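Local coordinates for subtilase cytotoxin, subunit B (Escherichia coli, PDB 3DWA), which forms the homopentameric B part of an AB5 toxin, probably binding glycans and delivering the toxic A subunit to host cells, at residues P28-E33 / A55-L60; G22-K27 / C45-S50; N62-F67 / V98-C103. One frame throughout, in Å; residues are numbered along the deposited sequence.

Contact 1: residues P28-E33 / A55-L60; sequences PYFCIE and ASFSTL
Strand residues 28-33 run past the start of the helix that begins at Phe57, with Tyr29 and Phe57 the closest pair of residues, their CA atoms 7.9 Å apart; the gap is filled by side chains, chiefly two phenylalanines. Phe57 reaches the strand because its CG stands anti to the backbone N (chi1 175°), which swings the ring across to the beginning of the strand. CE1 of Phe57 lies 3.8 Å from CD2 of Phe30, meeting the Phe30 ring at the edge and near its plane. The two side chains run alongside each other, pointing opposite ways, with ring planes at 56° and centroids 6.0 Å apart, an oblique aromatic pair. The end of the Phe57 ring also rests on Pro28, whose CB is 4.0 Å from Phe57 CZ. Phe30, with CG held between its own N and carbonyl carbon (chi1 76°), points the far end of its ring at the next helical turn: CZ of Phe30 comes within 3.6 Å of the carbonyl carbon of Leu60 and 4.0 Å of Leu60 CB. All the touching residues are buried: the first turn of helix 57-70 packs on the antiparallel sheet in the subunit core. Phe19 of strand 14-24 and Tyr61 of the helix add further rings around Phe30, Ser46 of strand 41-47 lies against Phe57 and Leu60, and Leu97 of strand 96-102 touches both Phe30 and Leu60.

Contact 2: residues G22-K27 / C45-S50; sequences GQIDNK and CSMKNS
Lys27 lays the first part of its side chain across Met47, a selenomethionine here, at about a right angle, with CB of Lys27 3.7 Å from CG of Met47. Further out, the chain passes very tightly by the carbonyl O of Lys48, so its exact placement is doubtful. As modelled, bends at chi2 and chi4 carry it over toward Asn49, where NZ of Lys27 ends 3.8 Å from Asn49 CB. Met47 stretches out and turns only at its end (chi3 -41°), which brings CE of Met47 to 3.8 Å from CG2 of Ile24; SE of Met47 is 4.0 Å from CG2 of Ile24. Ile24-Lys27 is the type I' turn of the beta hairpin joining strands 14-24 and 27-35, closed by backbone bonds from Ile24 N to Lys27 O and from Lys27 N to Ile24 O, each 3.0 Å. Met47 comes from strand 41-47, on the other side of strand 27-35, and opens a type II turn ending at Ser50. Tyr29 lies against both Ile24 and Met47, while Trp2 of a neighbouring subunit packs on Ile24. Methyl, methylene and selenium thus make an apolar patch at the surface, edged by the aliphatic part of the lysine, whose charge probably adds little to the contact.

Contact 3: residues N62-F67 / V98-C103; sequences NQALYF and VGLSTC
The Phe67 ring has OE1 of Gln63 over one face, 3.5 Å above the plane and offset toward the rim, while CB of Leu100 lies at its edge, 4.1 Å from Phe67 CE2. At the end of the ring, CZ of Phe67 meets the CG2 methyl of Thr102 at 3.7 Å, the two side chains crossing at about a right angle. Phe67 gets there with its CG beside the backbone N (chi1 -75°), which directs the ring from the helix to the strand. One helical turn before Phe67, the CD1 methyl of Leu100 presses on Gln63 and Ala64: it is 3.6 Å from the backbone N of Ala64, 3.7 Å from CB of Gln63 and 4.1 Å from CB of Ala64. Gln63 and Leu100 lie side by side with their ends reversed, and the bend of Gln63 at chi2 (62°) curls its amide back over the Phe67 ring. The hydroxyl of Thr102 is turned to another partner, the backbone N of Phe19 in a neighbouring subunit. Leu100 and Ser101 also join an antiparallel ladder with a strand of that subunit, continuing the sheet across the interface. The axes of segments 62-67 and 98-102 come within 9.5 Å at 38°, so the buried face of the helix packs on a curved antiparallel sheet, as in the OB fold common to the B pentamers of AB5 toxins.

Contacts 1 and 2 interleave along the chain and lie close together, their centres about 8 Å apart, because strand 27-35 runs between strands 14-24 and 41-47; backbone pairs such as Phe30 O to Ser46 N, 2.9 Å, join them. Contact 3 follows both in sequence. It shares helix 57-70 with contact 1, their centres about 10 Å apart, and CE1 of Phe30 touches CB of Ala64 at 3.8 Å. Contacts 2 and 3 are about 18 Å apart between centres and do not touch. Contacts 1 and 3 therefore pack successive turns of one helix onto the curved sheet, while contact 2 lies at its hairpin end. Each also touches a neighbouring subunit of the pentamer.

Contact 1: residues P28-E33 / A55-L60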
loop_
_atom_site.group_PDB
_atom_site.type_symbol
_atom_site.label_atom_id
_atom_site.label_comp_id
_atom_site.label_asym_id
_atom_site.label_seq_id
_atom_site.Cartn_x
_atom_site.Cartn_y
_atom_site.Cartn_z
ATOM N N PRO C 28 -6.223 3.865 -16.074
ATOM C CA PRO C 28 -5.256 4.689 -15.370
ATOM C C PRO C 28 -3.853 4.505 -15.993
ATOM O O PRO C 28 -3.531 3.415 -16.449
ATOM C CB PRO C 28 -5.261 4.087 -13.958
ATOM C CG PRO C 28 -5.714 2.684 -14.145
ATOM C CD PRO C 28 -6.762 2.799 -15.196
ATOM N N TYR C 29 -3.047 5.573 -16.023
ATOM C CA TYR C 29 -1.612 5.447 -16.399
ATOM C C TYR C 29 -0.753 6.360 -15.520
ATOM O O TYR C 29 -1.281 7.230 -14.823
ATOM C CB TYR C 29 -1.356 5.801 -17.898
ATOM C CG TYR C 29 -1.496 7.281 -18.174
ATOM C CD1 TYR C 29 -0.404 8.171 -18.021
ATOM C CD2 TYR C 29 -2.691 7.785 -18.596
ATOM C CE1 TYR C 29 -0.557 9.536 -18.243
ATOM C CE2 TYR C 29 -2.865 9.124 -18.835
ATOM C CZ TYR C 29 -1.783 9.995 -18.672
ATOM O OH TYR C 29 -1.996 11.319 -18.895
ATOM N N PHE C 30 0.559 6.131 -15.525
ATOM C CA PHE C 30 1.498 7.086 -14.933
ATOM C C PHE C 30 2.703 7.170 -15.875
ATOM O O PHE C 30 2.946 6.258 -16.675
ATOM C CB PHE C 30 1.884 6.710 -13.461
ATOM C CG PHE C 30 2.870 5.566 -13.356
ATOM C CD1 PHE C 30 4.243 5.823 -13.253
ATOM C CD2 PHE C 30 2.423 4.232 -13.338
ATOM C CE1 PHE C 30 5.166 4.764 -13.205
ATOM C CE2 PHE C 30 3.326 3.183 -13.291
ATOM C CZ PHE C 30 4.708 3.449 -13.201
ATOM N N CYS C 31 3.436 8.266 -15.795
ATOM C CA CYS C 31 4.602 8.488 -16.615
ATOM C C CYS C 31 5.655 9.031 -15.653
ATOM O O CYS C 31 5.338 9.809 -14.764
ATOM C CB CYS C 31 4.268 9.488 -17.763
ATOM S SG CYS C 31 5.622 9.657 -19.028
ATOM N N ILE C 32 6.893 8.574 -15.786
ATOM C CA ILE C 32 7.998 9.152 -15.011
ATOM C C ILE C 32 8.988 9.856 -15.934
ATOM O O ILE C 32 9.078 9.523 -17.097
ATOM C CB ILE C 32 8.747 8.073 -14.203
ATOM C CG1 ILE C 32 9.186 6.940 -15.129
ATOM C CG2 ILE C 32 7.863 7.543 -13.058
ATOM C CD1 ILE C 32 9.979 5.861 -14.435
ATOM N N GLU C 33 9.720 10.836 -15.409
ATOM C CA GLU C 33 10.867 11.361 -16.126
ATOM C C GLU C 33 12.068 11.167 -15.229
ATOM O O GLU C 33 11.976 11.266 -14.005
ATOM C CB GLU C 33 10.668 12.824 -16.511
ATOM C CG GLU C 33 11.835 13.459 -17.301
ATOM C CD GLU C 33 12.089 14.901 -16.845
ATOM O OE1 GLU C 33 11.131 15.726 -16.867
ATOM O OE2 GLU C 33 13.232 15.200 -16.424
ATOM N N ALA C 55 0.094 -5.744 -17.371
ATOM C CA ALA C 55 0.078 -6.574 -16.170
ATOM C C ALA C 55 1.082 -6.131 -15.090
ATOM O O ALA C 55 0.952 -6.505 -13.924
ATOM C CB ALA C 55 0.302 -8.076 -16.548
ATOM N N SER C 56 2.076 -5.330 -15.466
ATOM C CA SER C 56 3.060 -4.829 -14.491
ATOM C C SER C 56 2.703 -3.436 -13.907
ATOM O O SER C 56 3.463 -2.872 -13.128
ATOM C CB SER C 56 4.446 -4.789 -15.160
ATOM O OG SER C 56 4.875 -6.105 -15.469
ATOM N N PHE C 57 1.567 -2.884 -14.306
ATOM C CA PHE C 57 1.148 -1.546 -13.875
ATOM C C PHE C 57 1.275 -1.299 -12.354
ATOM O O PHE C 57 1.895 -0.301 -11.918
ATOM C CB PHE C 57 -0.263 -1.223 -14.372
ATOM C CG PHE C 57 -0.801 0.105 -13.845
ATOM C CD1 PHE C 57 -0.420 1.297 -14.427
ATOM C CD2 PHE C 57 -1.628 0.146 -12.729
ATOM C CE1 PHE C 57 -0.868 2.516 -13.948
ATOM C CE2 PHE C 57 -2.094 1.373 -12.230
ATOM C CZ PHE C 57 -1.705 2.558 -12.849
ATOM N N SER C 58 0.719 -2.212 -11.554
ATOM C CA SER C 58 0.678 -2.022 -10.121
ATOM C C SER C 58 2.027 -2.072 -9.494
ATOM O O SER C 58 2.330 -1.239 -8.649
ATOM C CB SER C 58 -0.209 -3.080 -9.474
ATOM O OG SER C 58 -1.496 -2.518 -9.468
ATOM N N THR C 59 2.824 -3.059 -9.905
ATOM C CA THR C 59 4.191 -3.262 -9.407
ATOM C C THR C 59 5.099 -2.084 -9.792
ATOM O O THR C 59 5.854 -1.579 -8.980
ATOM C CB THR C 59 4.815 -4.578 -9.964
ATOM O OG1 THR C 59 4.006 -5.682 -9.554
ATOM C CG2 THR C 59 6.226 -4.827 -9.402
ATOM N N LEU C 60 5.020 -1.681 -11.043
ATOM C CA LEU C 60 5.805 -0.591 -11.584
ATOM C C LEU C 60 5.460 0.730 -10.910
ATOM O O LEU C 60 6.364 1.482 -10.555
ATOM C CB LEU C 60 5.631 -0.490 -13.103
ATOM C CG LEU C 60 6.321 -1.612 -13.909
ATOM C CD1 LEU C 60 5.938 -1.359 -15.313
ATOM C CD2 LEU C 60 7.831 -1.647 -13.764
#

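Contact 2: residues G22-K27 / C45-S50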
loop_
_atom_site.group_PDB
_atom_site.type_symbol
_atom_site.label_atom_id
_atom_site.label_comp_id
_atom_site.label_asym_id
_atom_site.label_seq_id
_atom_site.Cartn_x
_atom_site.Cartn_y
_atom_site.Cartn_z
ATOM N N GLY C 22 -2.485 10.090 -14.790
ATOM C CA GLY C 22 -3.779 10.446 -15.356
ATOM C C GLY C 22 -4.577 9.233 -15.786
ATOM O O GLY C 22 -4.394 8.131 -15.253
ATOM N N GLN C 23 -5.512 9.457 -16.710
ATOM C CA GLN C 23 -6.355 8.405 -17.260
ATOM C C GLN C 23 -6.545 8.677 -18.760
ATOM O O GLN C 23 -6.610 9.817 -19.168
ATOM C CB GLN C 23 -7.708 8.427 -16.569
ATOM C CG GLN C 23 -8.687 7.362 -17.010
ATOM C CD GLN C 23 -9.963 7.396 -16.177
ATOM O OE1 GLN C 23 -9.914 7.337 -14.943
ATOM N NE2 GLN C 23 -11.107 7.499 -16.843
ATOM N N ILE C 24 -6.639 7.621 -19.562
ATOM C CA ILE C 24 -7.025 7.760 -20.972
ATOM C C ILE C 24 -7.780 6.496 -21.348
ATOM O O ILE C 24 -7.348 5.392 -21.005
ATOM C CB ILE C 24 -5.785 7.917 -21.914
ATOM C CG1 ILE C 24 -6.239 8.041 -23.375
ATOM C CG2 ILE C 24 -4.831 6.698 -21.770
ATOM C CD1 ILE C 24 -5.133 8.515 -24.366
ATOM N N ASP C 25 -8.895 6.645 -22.056
ATOM C CA ASP C 25 -9.676 5.475 -22.515
ATOM C C ASP C 25 -10.076 4.484 -21.391
ATOM O O ASP C 25 -9.891 3.260 -21.489
ATOM C CB ASP C 25 -8.943 4.780 -23.671
ATOM C CG ASP C 25 -9.840 3.805 -24.448
ATOM O OD1 ASP C 25 -11.016 4.163 -24.715
ATOM O OD2 ASP C 25 -9.366 2.698 -24.792
ATOM N N ASN C 26 -10.599 5.048 -20.305
ATOM C CA ASN C 26 -10.962 4.287 -19.103
ATOM C C ASN C 26 -9.792 3.557 -18.409
ATOM O O ASN C 26 -10.026 2.693 -17.585
ATOM C CB ASN C 26 -12.074 3.271 -19.433
ATOM C CG ASN C 26 -13.027 3.088 -18.302
ATOM O OD1 ASN C 26 -13.587 4.070 -17.802
ATOM N ND2 ASN C 26 -13.237 1.845 -17.881
ATOM N N LYS C 27 -8.546 3.909 -18.725
ATOM C CA LYS C 27 -7.381 3.224 -18.171
ATOM C C LYS C 27 -6.476 4.165 -17.374
ATOM O O LYS C 27 -6.003 5.155 -17.933
ATOM C CB LYS C 27 -6.554 2.611 -19.319
ATOM C CG LYS C 27 -6.853 1.153 -19.572
ATOM C CD LYS C 27 -7.519 0.897 -20.919
ATOM C CE LYS C 27 -8.159 -0.503 -20.929
ATOM N NZ LYS C 27 -8.822 -0.806 -19.588
ATOM N N CYS C 45 6.049 5.558 -19.747
ATOM C CA CYS C 45 4.748 5.415 -19.103
ATOM C C CYS C 45 4.298 3.946 -18.943
ATOM O O CYS C 45 4.608 3.112 -19.771
ATOM C CB CYS C 45 3.638 6.133 -19.906
ATOM S SG CYS C 45 4.066 7.805 -20.376
ATOM N N SER C 46 3.528 3.662 -17.895
ATOM C CA SER C 46 2.849 2.375 -17.769
ATOM C C SER C 46 1.333 2.653 -17.732
ATOM O O SER C 46 0.869 3.597 -17.066
ATOM C CB SER C 46 3.327 1.641 -16.502
ATOM O OG SER C 46 2.616 0.420 -16.280
HETATM N N MSE C 47 0.577 1.844 -18.467
HETATM C CA MSE C 47 -0.862 1.927 -18.487
HETATM C C MSE C 47 -1.470 0.613 -18.011
HETATM O O MSE C 47 -1.002 -0.475 -18.381
HETATM C CB MSE C 47 -1.359 2.226 -19.895
HETATM C CG MSE C 47 -2.888 2.308 -20.020
HETATM SE SE MSE C 47 -3.206 3.067 -21.797
HETATM C CE MSE C 47 -1.770 4.453 -21.825
ATOM N N LYS C 48 -2.495 0.720 -17.170
ATOM C CA LYS C 48 -3.129 -0.459 -16.586
ATOM C C LYS C 48 -4.000 -1.162 -17.632
ATOM O O LYS C 48 -4.724 -0.504 -18.361
ATOM C CB LYS C 48 -3.969 -0.046 -15.376
ATOM C CG LYS C 48 -4.429 -1.188 -14.501
ATOM C CD LYS C 48 -5.279 -0.636 -13.366
ATOM C CE LYS C 48 -5.875 -1.687 -12.443
ATOM N NZ LYS C 48 -6.941 -1.031 -11.561
ATOM N N ASN C 49 -3.933 -2.492 -17.678
ATOM C CA ASN C 49 -4.669 -3.300 -18.676
ATOM C C ASN C 49 -4.427 -2.922 -20.154
ATOM O O ASN C 49 -5.246 -3.223 -21.019
ATOM C CB ASN C 49 -6.195 -3.277 -18.411
ATOM C CG ASN C 49 -6.565 -3.658 -16.966
ATOM O OD1 ASN C 49 -7.420 -2.998 -16.332
ATOM N ND2 ASN C 49 -5.928 -4.707 -16.445
ATOM N N SER C 50 -3.327 -2.244 -20.445
ATOM C CA SER C 50 -2.980 -1.917 -21.833
ATOM C C SER C 50 -2.754 -3.212 -22.635
ATOM O O SER C 50 -3.152 -4.331 -22.207
ATOM C CB SER C 50 -1.686 -1.089 -21.858
ATOM O OG SER C 50 -0.569 -1.842 -21.382
#

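Contact 3: residues N62-F67 / V98-C103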
loop_
_atom_site.group_PDB
_atom_site.type_symbol
_atom_site.label_atom_id
_atom_site.label_comp_id
_atom_site.label_asym_id
_atom_site.label_seq_id
_atom_site.Cartn_x
_atom_site.Cartn_y
_atom_site.Cartn_z
ATOM N N ASN C 62 4.202 1.247 -7.816
ATOM C CA ASN C 62 4.666 1.249 -6.460
ATOM C C ASN C 62 6.169 1.385 -6.442
ATOM O O ASN C 62 6.706 2.133 -5.627
ATOM C CB ASN C 62 4.246 -0.050 -5.715
ATOM C CG ASN C 62 2.940 0.105 -4.867
ATOM O OD1 ASN C 62 2.057 0.967 -5.123
ATOM N ND2 ASN C 62 2.825 -0.748 -3.838
ATOM N N GLN C 63 6.851 0.606 -7.293
ATOM C CA GLN C 63 8.305 0.675 -7.387
ATOM C C GLN C 63 8.853 2.056 -7.843
ATOM O O GLN C 63 9.777 2.616 -7.222
ATOM C CB GLN C 63 8.840 -0.473 -8.250
ATOM C CG GLN C 63 10.292 -0.793 -7.985
ATOM C CD GLN C 63 10.521 -1.256 -6.562
ATOM O OE1 GLN C 63 11.330 -0.696 -5.833
ATOM N NE2 GLN C 63 9.781 -2.251 -6.155
ATOM N N ALA C 64 8.289 2.601 -8.907
ATOM C CA ALA C 64 8.667 3.940 -9.407
ATOM C C ALA C 64 8.445 5.071 -8.382
ATOM O O ALA C 64 9.278 5.974 -8.221
ATOM C CB ALA C 64 7.959 4.251 -10.701
ATOM N N LEU C 65 7.318 5.025 -7.693
ATOM C CA LEU C 65 7.042 5.988 -6.642
ATOM C C LEU C 65 8.016 5.865 -5.475
ATOM O O LEU C 65 8.506 6.906 -4.945
ATOM C CB LEU C 65 5.562 5.966 -6.185
ATOM C CG LEU C 65 5.184 7.051 -5.146
ATOM C CD1 LEU C 65 5.359 8.477 -5.725
ATOM C CD2 LEU C 65 3.747 6.933 -4.538
ATOM N N TYR C 66 8.333 4.629 -5.092
ATOM C CA TYR C 66 9.413 4.357 -4.131
ATOM C C TYR C 66 10.758 5.039 -4.522
ATOM O O TYR C 66 11.371 5.762 -3.728
ATOM C CB TYR C 66 9.619 2.834 -3.986
ATOM C CG TYR C 66 10.653 2.469 -2.966
ATOM C CD1 TYR C 66 10.295 2.299 -1.620
ATOM C CD2 TYR C 66 12.011 2.331 -3.324
ATOM C CE1 TYR C 66 11.272 1.947 -0.649
ATOM C CE2 TYR C 66 12.991 2.017 -2.369
ATOM C CZ TYR C 66 12.608 1.832 -1.038
ATOM O OH TYR C 66 13.546 1.504 -0.100
ATOM N N PHE C 67 11.234 4.770 -5.735
ATOM C CA PHE C 67 12.514 5.275 -6.219
ATOM C C PHE C 67 12.504 6.795 -6.437
ATOM O O PHE C 67 13.507 7.477 -6.248
ATOM C CB PHE C 67 12.864 4.564 -7.546
ATOM C CG PHE C 67 13.334 3.168 -7.383
ATOM C CD1 PHE C 67 14.095 2.785 -6.273
ATOM C CD2 PHE C 67 13.097 2.222 -8.378
ATOM C CE1 PHE C 67 14.591 1.485 -6.161
ATOM C CE2 PHE C 67 13.578 0.936 -8.252
ATOM C CZ PHE C 67 14.332 0.562 -7.138
ATOM N N VAL C 98 8.895 -1.024 -18.618
ATOM C CA VAL C 98 8.807 -2.476 -18.642
ATOM C C VAL C 98 9.600 -3.115 -17.532
ATOM O O VAL C 98 9.615 -4.341 -17.405
ATOM C CB VAL C 98 9.103 -3.104 -20.095
ATOM C CG1 VAL C 98 8.283 -2.393 -21.153
ATOM C CG2 VAL C 98 10.615 -3.106 -20.482
ATOM N N GLY C 99 10.224 -2.288 -16.696
ATOM C CA GLY C 99 11.046 -2.809 -15.627
ATOM C C GLY C 99 11.874 -1.750 -14.923
ATOM O O GLY C 99 12.050 -0.653 -15.451
ATOM N N LEU C 100 12.406 -2.092 -13.749
ATOM C CA LEU C 100 13.262 -1.167 -12.949
ATOM C C LEU C 100 14.231 -1.997 -12.135
ATOM O O LEU C 100 13.899 -3.135 -11.747
ATOM C CB LEU C 100 12.393 -0.360 -11.953
ATOM C CG LEU C 100 11.323 0.617 -12.467
ATOM C CD1 LEU C 100 10.219 0.906 -11.445
ATOM C CD2 LEU C 100 12.019 1.941 -12.925
ATOM N N SER C 101 15.407 -1.434 -11.825
ATOM C CA SER C 101 16.390 -2.090 -10.998
ATOM C C SER C 101 17.168 -1.060 -10.176
ATOM O O SER C 101 17.390 0.054 -10.633
ATOM C CB SER C 101 17.436 -2.775 -11.894
ATOM O OG SER C 101 16.907 -3.954 -12.470
ATOM N N THR C 102 17.671 -1.485 -9.027
ATOM C CA THR C 102 18.655 -0.714 -8.291
ATOM C C THR C 102 20.022 -0.775 -9.015
ATOM O O THR C 102 20.300 -1.702 -9.780
ATOM C CB THR C 102 18.779 -1.267 -6.881
ATOM O OG1 THR C 102 19.177 -2.636 -6.960
ATOM C CG2 THR C 102 17.409 -1.161 -6.154
ATOM N N CYS C 103 20.871 0.212 -8.759
ATOM C CA CYS C 103 22.194 0.268 -9.371
ATOM C C CYS C 103 23.261 0.335 -8.321
ATOM O O CYS C 103 23.075 0.933 -7.246
ATOM C CB CYS C 103 22.304 1.508 -10.271
ATOM S SG CYS C 103 21.199 1.464 -11.663
#